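Local coordinates for protein Non-ribosomal peptide synthetase (PDB 3WV4) that belongs to the AMP-binding enzyme family of the ANL clan and represents an N-terminal domain fragment of a non-ribosomal peptide synthetase, at residues D66-W71 / P103-T108. Numbering follows the deposited sequence.
Sequences DAFGTW and PNIRQT
Asp66 and Arg106 form a salt bridge that ties a beta-hairpin turn to a helix start in this AMP-binding family fold. The turn joins strands 62-65 and 70-72 at the edge of the four-stranded mixed sheet. Helix 106-116 follows strand 97-101 of the parallel sheet. Two donors of Arg106 reach the same oxygen, Asp66 OD2. Arg106 N lies 2.8 Å from Asp66 OD2 in a nearly straight bond (172°). Arg106 NE also binds Asp66 OD2, at 3.1 Å. Both come from the same face of the carboxylate. OD2 lies in the guanidinium plane, but the two planar groups stand 88° apart. Asp66 OD1 also lies 3.1 Å from Arg106 NE within the salt bridge, but its hydrogen bonds come from its own loop. It accepts from Phe68 N, an Asx turn, and from Gly69 N, which extends it to an Asx motif. Four N-H groups thus grip one carboxylate and fix its rotation, which probably favours the charged form.

The Arg106 chain bends at chi3 and runs across one face of the Trp71 indole. Arg106 CB sits 3.6 Å from the centroid of the Trp71 six-membered ring, a CH-pi contact. Its CZ lies over the five-membered ring in a cation-pi contact, with the planes tilted by 58°. Phe68 CE2 touches Ile105 CG2 at 3.9 Å.

The Asn104 side chain hydrogen-bonds to Met241 O, Ala265 O and Val243 N. Trp71 stacks on His79 and touches Trp172 of helix 168-180.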
loop_
_atom_site.group_PDB
_atom_site.type_symbol
_atom_site.label_atom_id
_atom_site.label_comp_id
_atom_site.label_asym_id
_atom_site.label_seq_id
_atom_site.Cartn_x
_atom_site.Cartn_y
_atom_site.Cartn_z
ATOM N N ASP A 66 -12.586 7.611 -8.926
ATOM C CA ASP A 66 -12.747 6.235 -9.395
ATOM C C ASP A 66 -13.652 6.308 -10.620
ATOM O O ASP A 66 -13.955 7.413 -11.095
ATOM C CB ASP A 66 -13.305 5.287 -8.295
ATOM C CG ASP A 66 -14.678 5.672 -7.778
ATOM O OD1 ASP A 66 -15.388 6.497 -8.387
ATOM O OD2 ASP A 66 -15.053 5.162 -6.697
ATOM N N ALA A 67 -14.093 5.146 -11.125
ATOM C CA ALA A 67 -14.974 5.108 -12.304
ATOM C C ALA A 67 -16.257 5.894 -12.120
ATOM O O ALA A 67 -16.806 6.394 -13.089
ATOM C CB ALA A 67 -15.289 3.668 -12.691
ATOM N N PHE A 68 -16.717 6.063 -10.884
ATOM C CA PHE A 68 -18.082 6.581 -10.611
ATOM C C PHE A 68 -18.142 8.042 -10.166
ATOM O O PHE A 68 -19.176 8.672 -10.305
ATOM C CB PHE A 68 -18.774 5.671 -9.600
ATOM C CG PHE A 68 -18.637 4.229 -9.931
ATOM C CD1 PHE A 68 -19.470 3.641 -10.869
ATOM C CD2 PHE A 68 -17.647 3.453 -9.345
ATOM C CE1 PHE A 68 -19.338 2.295 -11.207
ATOM C CE2 PHE A 68 -17.506 2.102 -9.677
ATOM C CZ PHE A 68 -18.353 1.526 -10.614
ATOM N N GLY A 69 -17.057 8.602 -9.641
ATOM C CA GLY A 69 -17.055 10.029 -9.287
ATOM C C GLY A 69 -15.751 10.443 -8.640
ATOM O O GLY A 69 -14.762 9.686 -8.648
ATOM N N THR A 70 -15.748 11.621 -8.024
ATOM C CA THR A 70 -14.542 12.177 -7.397
ATOM C C THR A 70 -14.904 12.710 -6.002
ATOM O O THR A 70 -15.994 13.297 -5.809
ATOM C CB THR A 70 -13.973 13.325 -8.282
ATOM O OG1 THR A 70 -13.660 12.804 -9.574
ATOM C CG2 THR A 70 -12.706 13.930 -7.705
ATOM N N TRP A 71 -14.018 12.490 -5.036
ATOM C CA TRP A 71 -14.139 13.110 -3.713
ATOM C C TRP A 71 -12.992 14.074 -3.443
ATOM O O TRP A 71 -11.837 13.779 -3.769
ATOM C CB TRP A 71 -14.048 12.075 -2.592
ATOM C CG TRP A 71 -15.246 11.267 -2.340
ATOM C CD1 TRP A 71 -16.537 11.522 -2.765
ATOM C CD2 TRP A 71 -15.326 10.092 -1.517
ATOM N NE1 TRP A 71 -17.358 10.569 -2.294
ATOM C CE2 TRP A 71 -16.655 9.676 -1.531
ATOM C CE3 TRP A 71 -14.384 9.320 -0.838
ATOM C CZ2 TRP A 71 -17.077 8.547 -0.862
ATOM C CZ3 TRP A 71 -14.792 8.219 -0.175
ATOM C CH2 TRP A 71 -16.127 7.827 -0.194
ATOM N N PRO A 103 -13.323 -3.755 -4.574
ATOM C CA PRO A 103 -12.524 -3.269 -5.655
ATOM C C PRO A 103 -11.990 -1.851 -5.348
ATOM O O PRO A 103 -12.181 -1.351 -4.253
ATOM C CB PRO A 103 -13.528 -3.205 -6.838
ATOM C CG PRO A 103 -14.814 -2.869 -6.156
ATOM C CD PRO A 103 -14.768 -3.594 -4.840
ATOM N N ASN A 104 -11.304 -1.286 -6.330
ATOM C CA ASN A 104 -10.778 0.065 -6.328
ATOM C C ASN A 104 -11.831 1.115 -6.507
ATOM O O ASN A 104 -11.979 1.687 -7.604
ATOM C CB ASN A 104 -9.738 0.246 -7.430
ATOM C CG ASN A 104 -8.335 -0.156 -6.981
ATOM O OD1 ASN A 104 -8.149 -0.816 -5.947
ATOM N ND2 ASN A 104 -7.323 0.236 -7.793
ATOM N N ILE A 105 -12.503 1.430 -5.398
ATOM C CA ILE A 105 -13.505 2.462 -5.397
ATOM C C ILE A 105 -13.317 3.340 -4.164
ATOM O O ILE A 105 -12.703 2.896 -3.175
ATOM C CB ILE A 105 -14.927 1.865 -5.477
ATOM C CG1 ILE A 105 -15.208 0.914 -4.325
ATOM C CG2 ILE A 105 -15.104 1.077 -6.757
ATOM C CD1 ILE A 105 -16.623 0.332 -4.338
ATOM N N ARG A 106 -13.822 4.571 -4.242
ATOM C CA ARG A 106 -13.685 5.523 -3.159
ATOM C C ARG A 106 -14.095 4.976 -1.801
ATOM O O ARG A 106 -13.453 5.214 -0.805
ATOM C CB ARG A 106 -14.530 6.742 -3.506
ATOM C CG ARG A 106 -13.896 7.650 -4.542
ATOM C CD ARG A 106 -14.907 8.652 -5.046
ATOM N NE ARG A 106 -15.986 7.948 -5.717
ATOM C CZ ARG A 106 -17.211 8.409 -5.836
ATOM N NH1 ARG A 106 -17.497 9.596 -5.373
ATOM N NH2 ARG A 106 -18.129 7.689 -6.467
ATOM N N GLN A 107 -15.139 4.149 -1.782
ATOM C CA GLN A 107 -15.684 3.595 -0.558
ATOM C C GLN A 107 -14.674 2.798 0.199
ATOM O O GLN A 107 -14.624 2.867 1.398
ATOM C CB GLN A 107 -16.912 2.698 -0.848
ATOM C CG GLN A 107 -18.141 3.451 -1.340
ATOM C CD GLN A 107 -18.223 3.513 -2.859
ATOM O OE1 GLN A 107 -17.294 3.929 -3.544
ATOM N NE2 GLN A 107 -19.346 3.107 -3.390
ATOM N N THR A 108 -13.851 2.029 -0.495
ATOM C CA THR A 108 -12.834 1.215 0.175
ATOM C C THR A 108 -11.807 2.067 0.962
ATOM O O THR A 108 -11.291 1.646 1.982
ATOM C CB THR A 108 -12.051 0.395 -0.872
ATOM O OG1 THR A 108 -12.961 -0.181 -1.812
ATOM C CG2 THR A 108 -11.278 -0.714 -0.221
HETATM O O HOH W 1 -12.985 2.547 -10.560
#